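Local coordinates for cell wall surface anchor family protein (Streptococcus agalactiae, PDB 3PHS) that serves as the minor pilin of the bacterial pilus and mediates adhesion to lung epithelial cells through an IgG-like domain, at residues I131-V143 with G192-L206. Numbering follows the deposited sequence.
Sequences IIWSTGELDLLKV and GHIRISGLIHGDYVL
Strand 135-143 pairs antiparallel with strand 193-200 in one sheet of the C-terminal domain's beta sandwich; the chain then turns at H201 into the facing sheet as strand 202-206. Paired backbone bonds join L138 to I196 and L140 to I194, and K142 N closes the end on G192 O at 2.8 Å. G192 suits this end: its phi is positive (85°) and a side chain would clash with K142 O. Between the L138-I196 and G136-L199 pairs the register slips by one residue, a beta bulge. On the inner face, branched aliphatic chains suit a core between sheets: L140 CD2 meets L206 CD1 tip to tip at 3.8 Å, joining the two layers. Such a sandwich fits the prealbumin-like fold of this domain, and K142 NZ is joined covalently to N238 CG on the parallel neighbouring strand 231-240, an intramolecular isopeptide bond.

The other face carries the D139-H193-R195 cluster and L141. With CG anti to the backbone N (chi1 -167°), D139 turns its carboxylate toward the neighbouring strand, where two oxygens serve two donors: OD1 takes H193 ND1 on its syn side at 2.7 Å, nearly in the imidazole plane, and OD2 forms a bent, weak salt-bridge bond with R195 NE (3.0 Å). R195 NH2 lies over the H193 ring centre; L141 CB makes a CH-pi contact on the opposite face. At the turn, H201 N donates to S134 O (3.0 Å).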
ATOM      1  N   ILE A 131      -7.501   1.476 -10.196  1.00 11.90           N
ATOM      2  CA  ILE A 131      -6.362   0.688  -9.783  1.00 11.93           C
ATOM      3  C   ILE A 131      -5.101   1.502 -10.001  1.00 11.89           C
ATOM      4  O   ILE A 131      -4.891   2.037 -11.079  1.00 11.15           O
ATOM      5  CB  ILE A 131      -6.300  -0.643 -10.577  1.00 12.85           C
ATOM      6  CG1 ILE A 131      -7.451  -1.567 -10.140  1.00 12.19           C
ATOM      7  CG2 ILE A 131      -4.957  -1.392 -10.345  1.00 11.49           C
ATOM      8  CD1 ILE A 131      -7.889  -2.496 -11.258  1.00 13.12           C
ATOM      9  N   ILE A 132      -4.274   1.591  -8.967  1.00 11.18           N
ATOM     10  CA  ILE A 132      -2.986   2.256  -9.117  1.00 12.22           C
ATOM     11  C   ILE A 132      -1.881   1.210  -9.091  1.00 11.43           C
ATOM     12  O   ILE A 132      -1.960   0.218  -8.352  1.00 11.71           O
ATOM     13  CB  ILE A 132      -2.733   3.420  -8.105  1.00 12.56           C
ATOM     14  CG1 ILE A 132      -2.763   2.924  -6.661  1.00 14.73           C
ATOM     15  CG2 ILE A 132      -3.723   4.603  -8.346  1.00 15.12           C
ATOM     16  CD1 ILE A 132      -2.071   3.888  -5.666  1.00 17.51           C
ATOM     17  N   TRP A 133      -0.860   1.433  -9.909  1.00 11.00           N
ATOM     18  CA  TRP A 133       0.185   0.425 -10.113  1.00 11.29           C
ATOM     19  C   TRP A 133       1.545   1.012 -10.478  1.00 11.28           C
ATOM     20  O   TRP A 133       2.532   0.335 -10.308  1.00 12.04           O
ATOM     21  CB  TRP A 133      -0.240  -0.573 -11.208  1.00 10.67           C
ATOM     22  CG  TRP A 133      -0.519   0.092 -12.517  1.00 12.99           C
ATOM     23  CD1 TRP A 133      -1.722   0.582 -12.947  1.00 15.21           C
ATOM     24  CD2 TRP A 133       0.425   0.367 -13.555  1.00 15.42           C
ATOM     25  NE1 TRP A 133      -1.582   1.137 -14.203  1.00 17.39           N
ATOM     26  CE2 TRP A 133      -0.274   1.015 -14.598  1.00 15.20           C
ATOM     27  CE3 TRP A 133       1.800   0.128 -13.709  1.00 16.35           C
ATOM     28  CZ2 TRP A 133       0.356   1.425 -15.786  1.00 18.90           C
ATOM     29  CZ3 TRP A 133       2.424   0.545 -14.902  1.00 18.35           C
ATOM     30  CH2 TRP A 133       1.704   1.178 -15.908  1.00 17.60           C
ATOM     31  N   SER A 134       1.582   2.244 -10.994  1.00 12.55           N
ATOM     32  CA  SER A 134       2.841   2.860 -11.475  1.00 13.09           C
ATOM     33  C   SER A 134       3.825   3.065 -10.325  1.00 13.17           C
ATOM     34  O   SER A 134       3.448   3.550  -9.246  1.00 13.06           O
ATOM     35  CB  SER A 134       2.536   4.205 -12.152  1.00 14.15           C
ATOM     36  OG  SER A 134       1.959   3.989 -13.436  1.00 17.97           O
ATOM     37  N   THR A 135       5.097   2.732 -10.554  1.00 12.99           N
ATOM     38  CA  THR A 135       6.072   2.752  -9.441  1.00 13.05           C
ATOM     39  C   THR A 135       7.047   3.925  -9.504  1.00 12.74           C
ATOM     40  O   THR A 135       7.236   4.535 -10.542  1.00 13.11           O
ATOM     41  CB  THR A 135       6.875   1.433  -9.340  1.00 12.97           C
ATOM     42  OG1 THR A 135       7.674   1.240 -10.530  1.00 13.98           O
ATOM     43  CG2 THR A 135       5.933   0.233  -9.114  1.00 12.17           C
ATOM     44  N   GLY A 136       7.653   4.237  -8.367  1.00 13.16           N
ATOM     45  CA  GLY A 136       8.825   5.107  -8.344  1.00 13.68           C
ATOM     46  C   GLY A 136       9.760   4.570  -7.284  1.00 13.41           C
ATOM     47  O   GLY A 136       9.544   3.492  -6.752  1.00 12.79           O
ATOM     48  N   GLU A 137      10.773   5.354  -6.940  1.00 14.38           N
ATOM     49  CA  GLU A 137      11.885   4.838  -6.164  1.00 15.26           C
ATOM     50  C   GLU A 137      12.178   5.719  -4.949  1.00 14.82           C
ATOM     51  O   GLU A 137      11.897   6.914  -4.934  1.00 14.80           O
ATOM     52  CB  GLU A 137      13.109   4.710  -7.101  1.00 16.71           C
ATOM     53  CG  GLU A 137      14.494   4.825  -6.488  1.00 20.50           C
ATOM     54  CD  GLU A 137      15.585   4.961  -7.550  1.00 26.33           C
ATOM     55  OE1 GLU A 137      15.643   4.112  -8.468  1.00 27.40           O
ATOM     56  OE2 GLU A 137      16.375   5.932  -7.476  1.00 28.15           O
ATOM     57  N   LEU A 138      12.736   5.084  -3.926  1.00 14.98           N
ATOM     58  CA  LEU A 138      13.200   5.774  -2.734  1.00 15.52           C
ATOM     59  C   LEU A 138      14.714   5.736  -2.758  1.00 15.59           C
ATOM     60  O   LEU A 138      15.294   4.688  -3.035  1.00 15.21           O
ATOM     61  CB  LEU A 138      12.717   5.024  -1.497  1.00 15.97           C
ATOM     62  CG  LEU A 138      13.345   5.353  -0.144  1.00 17.49           C
ATOM     63  CD1 LEU A 138      13.034   6.820   0.209  1.00 18.94           C
ATOM     64  CD2 LEU A 138      12.794   4.393   0.914  1.00 19.77           C
ATOM     65  N   ASP A 139      15.359   6.868  -2.469  1.00 15.49           N
ATOM     66  CA  ASP A 139      16.792   6.857  -2.194  1.00 15.93           C
ATOM     67  C   ASP A 139      17.065   7.518  -0.842  1.00 15.63           C
ATOM     68  O   ASP A 139      17.008   8.745  -0.715  1.00 16.49           O
ATOM     69  CB  ASP A 139      17.595   7.543  -3.299  1.00 16.82           C
ATOM     70  CG  ASP A 139      19.088   7.270  -3.187  1.00 19.58           C
ATOM     71  OD1 ASP A 139      19.552   6.828  -2.107  1.00 21.49           O
ATOM     72  OD2 ASP A 139      19.803   7.492  -4.178  1.00 21.73           O
ATOM     73  N   LEU A 140      17.345   6.683   0.148  1.00 15.69           N
ATOM     74  CA  LEU A 140      17.640   7.131   1.495  1.00 15.91           C
ATOM     75  C   LEU A 140      19.141   7.264   1.675  1.00 16.46           C
ATOM     76  O   LEU A 140      19.891   6.330   1.386  1.00 16.53           O
ATOM     77  CB  LEU A 140      17.076   6.157   2.526  1.00 16.47           C
ATOM     78  CG  LEU A 140      17.472   6.293   4.007  1.00 16.01           C
ATOM     79  CD1 LEU A 140      17.100   7.669   4.564  1.00 15.72           C
ATOM     80  CD2 LEU A 140      16.830   5.172   4.836  1.00 18.41           C
ATOM     81  N   LEU A 141      19.552   8.434   2.158  1.00 15.80           N
ATOM     82  CA  LEU A 141      20.905   8.631   2.633  1.00 15.81           C
ATOM     83  C   LEU A 141      20.845   8.754   4.154  1.00 15.61           C
ATOM     84  O   LEU A 141      20.107   9.585   4.688  1.00 15.09           O
ATOM     85  CB  LEU A 141      21.517   9.894   2.009  1.00 15.90           C
ATOM     86  CG  LEU A 141      22.810  10.401   2.677  1.00 16.89           C
ATOM     87  CD1 LEU A 141      23.951   9.391   2.549  1.00 17.80           C
ATOM     88  CD2 LEU A 141      23.226  11.777   2.169  1.00 19.15           C
ATOM     89  N   LYS A 142      21.622   7.921   4.832  1.00 15.50           N
ATOM     90  CA  LYS A 142      21.722   7.961   6.273  1.00 15.71           C
ATOM     91  C   LYS A 142      23.063   8.580   6.637  1.00 15.95           C
ATOM     92  O   LYS A 142      24.097   8.112   6.166  1.00 16.15           O
ATOM     93  CB  LYS A 142      21.660   6.558   6.855  1.00 15.78           C
ATOM     94  CG  LYS A 142      21.638   6.504   8.413  1.00 15.23           C
ATOM     95  CD  LYS A 142      20.364   7.166   8.995  1.00 15.62           C
ATOM     96  CE  LYS A 142      20.289   6.997  10.515  1.00 16.59           C
ATOM     97  NZ  LYS A 142      21.294   7.859  11.232  1.00 16.53           N
ATOM     98  N   VAL A 143      23.041   9.600   7.487  1.00 15.55           N
ATOM     99  CA  VAL A 143      24.290  10.207   7.947  1.00 15.51           C
ATOM    100  C   VAL A 143      24.461  10.118   9.472  1.00 15.01           C
ATOM    101  O   VAL A 143      23.483  10.019  10.231  1.00 14.72           O
ATOM    102  CB  VAL A 143      24.423  11.672   7.469  1.00 14.97           C
ATOM    103  CG1 VAL A 143      24.538  11.739   5.931  1.00 17.19           C
ATOM    104  CG2 VAL A 143      23.264  12.521   7.996  1.00 16.28           C
ATOM    105  N   GLY A 192      26.162   4.803   2.796  1.00 21.45           N
ATOM    106  CA  GLY A 192      25.062   5.315   3.614  1.00 20.35           C
ATOM    107  C   GLY A 192      23.683   5.204   2.981  1.00 20.08           C
ATOM    108  O   GLY A 192      22.710   5.719   3.530  1.00 19.16           O
ATOM    109  N   HIS A 193      23.586   4.507   1.845  1.00 19.25           N
ATOM    110  CA  HIS A 193      22.339   4.475   1.057  1.00 18.75           C
ATOM    111  C   HIS A 193      21.521   3.183   1.184  1.00 18.47           C
ATOM    112  O   HIS A 193      22.069   2.090   1.340  1.00 18.20           O
ATOM    113  CB  HIS A 193      22.625   4.756  -0.431  1.00 19.11           C
ATOM    114  CG  HIS A 193      22.963   6.185  -0.727  1.00 17.99           C
ATOM    115  ND1 HIS A 193      22.041   7.082  -1.220  1.00 19.21           N
ATOM    116  CD2 HIS A 193      24.120   6.874  -0.595  1.00 18.52           C
ATOM    117  CE1 HIS A 193      22.612   8.266  -1.375  1.00 20.29           C
ATOM    118  NE2 HIS A 193      23.878   8.163  -1.012  1.00 19.33           N
ATOM    119  N   ILE A 194      20.200   3.353   1.160  1.00 18.45           N
ATOM    120  CA  ILE A 194      19.241   2.293   0.874  1.00 18.12           C
ATOM    121  C   ILE A 194      18.486   2.826  -0.346  1.00 18.38           C
ATOM    122  O   ILE A 194      17.889   3.908  -0.281  1.00 18.18           O
ATOM    123  CB  ILE A 194      18.269   2.050   2.060  1.00 17.98           C
ATOM    124  CG1 ILE A 194      19.016   1.416   3.234  1.00 17.39           C
ATOM    125  CG2 ILE A 194      17.068   1.160   1.628  1.00 17.06           C
ATOM    126  CD1 ILE A 194      18.213   1.333   4.517  1.00 17.90           C
ATOM    127  N   ARG A 195      18.528   2.090  -1.458  1.00 18.47           N
ATOM    128  CA  ARG A 195      17.738   2.449  -2.647  1.00 19.39           C
ATOM    129  C   ARG A 195      16.741   1.342  -2.945  1.00 18.22           C
ATOM    130  O   ARG A 195      17.102   0.161  -2.960  1.00 18.78           O
ATOM    131  CB  ARG A 195      18.619   2.681  -3.872  1.00 20.28           C
ATOM    132  CG  ARG A 195      19.585   3.849  -3.740  1.00 24.67           C
ATOM    133  CD  ARG A 195      20.499   3.957  -4.952  1.00 29.29           C
ATOM    134  NE  ARG A 195      21.441   5.083  -4.834  1.00 34.07           N
ATOM    135  CZ  ARG A 195      22.630   5.014  -4.237  1.00 34.39           C
ATOM    136  NH1 ARG A 195      23.040   3.873  -3.686  1.00 34.44           N
ATOM    137  NH2 ARG A 195      23.413   6.089  -4.191  1.00 34.85           N
ATOM    138  N   ILE A 196      15.482   1.715  -3.139  1.00 17.50           N
ATOM    139  CA  ILE A 196      14.424   0.722  -3.378  1.00 16.18           C
ATOM    140  C   ILE A 196      13.603   1.235  -4.564  1.00 15.61           C
ATOM    141  O   ILE A 196      13.045   2.303  -4.487  1.00 13.71           O
ATOM    142  CB  ILE A 196      13.492   0.531  -2.145  1.00 16.26           C
ATOM    143  CG1 ILE A 196      14.280   0.142  -0.870  1.00 16.47           C
ATOM    144  CG2 ILE A 196      12.433  -0.553  -2.432  1.00 15.28           C
ATOM    145  CD1 ILE A 196      13.472   0.316   0.434  1.00 17.71           C
ATOM    146  N   SER A 197      13.543   0.484  -5.659  1.00 15.82           N
ATOM    147  CA  SER A 197      12.677   0.900  -6.768  1.00 16.37           C
ATOM    148  C   SER A 197      11.468  -0.043  -6.801  1.00 15.26           C
ATOM    149  O   SER A 197      11.375  -0.959  -5.995  1.00 15.20           O
ATOM    150  CB  SER A 197      13.436   0.910  -8.091  1.00 16.88           C
ATOM    151  OG  SER A 197      13.955  -0.374  -8.351  1.00 21.39           O
ATOM    152  N   GLY A 198      10.536   0.210  -7.709  1.00 14.99           N
ATOM    153  CA  GLY A 198       9.383  -0.671  -7.870  1.00 14.21           C
ATOM    154  C   GLY A 198       8.371  -0.510  -6.737  1.00 13.95           C
ATOM    155  O   GLY A 198       7.645  -1.461  -6.419  1.00 15.33           O
ATOM    156  N   LEU A 199       8.339   0.671  -6.111  1.00 13.26           N
ATOM    157  CA  LEU A 199       7.315   0.976  -5.099  1.00 12.04           C
ATOM    158  C   LEU A 199       6.145   1.688  -5.763  1.00 11.73           C
ATOM    159  O   LEU A 199       6.315   2.727  -6.393  1.00 11.82           O
ATOM    160  CB  LEU A 199       7.868   1.850  -3.959  1.00 12.51           C
ATOM    161  CG  LEU A 199       8.930   1.152  -3.079  1.00 11.92           C
ATOM    162  CD1 LEU A 199       9.774   2.172  -2.328  1.00 13.28           C
ATOM    163  CD2 LEU A 199       8.305   0.148  -2.122  1.00 15.67           C
ATOM    164  N   ILE A 200       4.941   1.145  -5.599  1.00 11.68           N
ATOM    165  CA  ILE A 200       3.792   1.819  -6.177  1.00 11.37           C
ATOM    166  C   ILE A 200       3.666   3.178  -5.514  1.00 11.29           C
ATOM    167  O   ILE A 200       3.845   3.302  -4.290  1.00 12.37           O
ATOM    168  CB  ILE A 200       2.492   1.000  -6.030  1.00 11.33           C
ATOM    169  CG1 ILE A 200       2.656  -0.341  -6.741  1.00 11.35           C
ATOM    170  CG2 ILE A 200       1.291   1.814  -6.595  1.00 10.64           C
ATOM    171  CD1 ILE A 200       1.480  -1.327  -6.536  1.00 14.25           C
ATOM    172  N   HIS A 201       3.366   4.201  -6.309  1.00 11.62           N
ATOM    173  CA  HIS A 201       3.274   5.567  -5.785  1.00 12.36           C
ATOM    174  C   HIS A 201       2.257   5.692  -4.638  1.00 12.57           C
ATOM    175  O   HIS A 201       1.199   5.036  -4.637  1.00 12.99           O
ATOM    176  CB  HIS A 201       3.051   6.598  -6.909  1.00 12.64           C
ATOM    177  CG  HIS A 201       1.717   6.502  -7.591  1.00 14.04           C
ATOM    178  ND1 HIS A 201       0.622   7.235  -7.183  1.00 16.77           N
ATOM    179  CD2 HIS A 201       1.310   5.783  -8.663  1.00 16.91           C
ATOM    180  CE1 HIS A 201      -0.409   6.958  -7.965  1.00 18.62           C
ATOM    181  NE2 HIS A 201      -0.016   6.088  -8.879  1.00 18.37           N
ATOM    182  N   GLY A 202       2.605   6.511  -3.645  1.00 12.45           N
ATOM    183  CA  GLY A 202       1.796   6.631  -2.422  1.00 12.79           C
ATOM    184  C   GLY A 202       2.650   6.875  -1.198  1.00 13.43           C
ATOM    185  O   GLY A 202       3.857   7.144  -1.309  1.00 13.76           O
ATOM    186  N   ASP A 203       2.042   6.743  -0.019  1.00 13.03           N
ATOM    187  CA  ASP A 203       2.709   7.129   1.227  1.00 13.72           C
ATOM    188  C   ASP A 203       3.243   5.942   1.996  1.00 12.91           C
ATOM    189  O   ASP A 203       2.552   4.923   2.169  1.00 14.13           O
ATOM    190  CB  ASP A 203       1.754   7.959   2.105  1.00 12.88           C
ATOM    191  CG  ASP A 203       1.399   9.292   1.479  1.00 17.02           C
ATOM    192  OD1 ASP A 203       2.128   9.748   0.565  1.00 15.80           O
ATOM    193  OD2 ASP A 203       0.372   9.878   1.913  1.00 18.91           O
ATOM    194  N   TYR A 204       4.484   6.073   2.452  1.00 12.26           N
ATOM    195  CA  TYR A 204       5.176   5.013   3.161  1.00 12.41           C
ATOM    196  C   TYR A 204       5.830   5.561   4.424  1.00 12.44           C
ATOM    197  O   TYR A 204       5.893   6.768   4.630  1.00 13.69           O
ATOM    198  CB  TYR A 204       6.253   4.358   2.259  1.00 11.43           C
ATOM    199  CG  TYR A 204       5.684   3.652   1.045  1.00 11.23           C
ATOM    200  CD1 TYR A 204       5.320   4.364  -0.089  1.00 11.34           C
ATOM    201  CD2 TYR A 204       5.486   2.267   1.047  1.00 13.56           C
ATOM    202  CE1 TYR A 204       4.774   3.715  -1.213  1.00 11.61           C
ATOM    203  CE2 TYR A 204       4.941   1.597  -0.082  1.00 12.72           C
ATOM    204  CZ  TYR A 204       4.592   2.338  -1.197  1.00 12.21           C
ATOM    205  OH  TYR A 204       4.046   1.703  -2.288  1.00 14.11           O
ATOM    206  N   VAL A 205       6.313   4.652   5.257  1.00 13.82           N
ATOM    207  CA  VAL A 205       6.985   5.027   6.499  1.00 14.66           C
ATOM    208  C   VAL A 205       8.243   4.187   6.651  1.00 14.60           C
ATOM    209  O   VAL A 205       8.198   2.947   6.601  1.00 14.82           O
ATOM    210  CB  VAL A 205       6.063   4.860   7.733  1.00 14.25           C
ATOM    211  CG1 VAL A 205       6.835   5.122   9.038  1.00 16.06           C
ATOM    212  CG2 VAL A 205       4.855   5.764   7.636  1.00 16.17           C
ATOM    213  N   LEU A 206       9.368   4.876   6.837  1.00 14.96           N
ATOM    214  CA  LEU A 206      10.625   4.225   7.174  1.00 15.57           C
ATOM    215  C   LEU A 206      10.762   4.125   8.687  1.00 16.13           C
ATOM    216  O   LEU A 206      10.654   5.133   9.391  1.00 16.49           O
ATOM    217  CB  LEU A 206      11.796   5.031   6.605  1.00 15.22           C
ATOM    218  CG  LEU A 206      12.134   4.830   5.126  1.00 15.62           C
ATOM    219  CD1 LEU A 206      13.063   5.949   4.682  1.00 16.27           C
ATOM    220  CD2 LEU A 206      12.768   3.444   4.871  1.00 15.49           C
TER
HETATM  221  O   HOH W   1      -0.918   3.937 -11.338  1.00 17.53           O
HETATM  222  O   HOH W   2      10.187   2.283  -9.639  1.00 15.11           O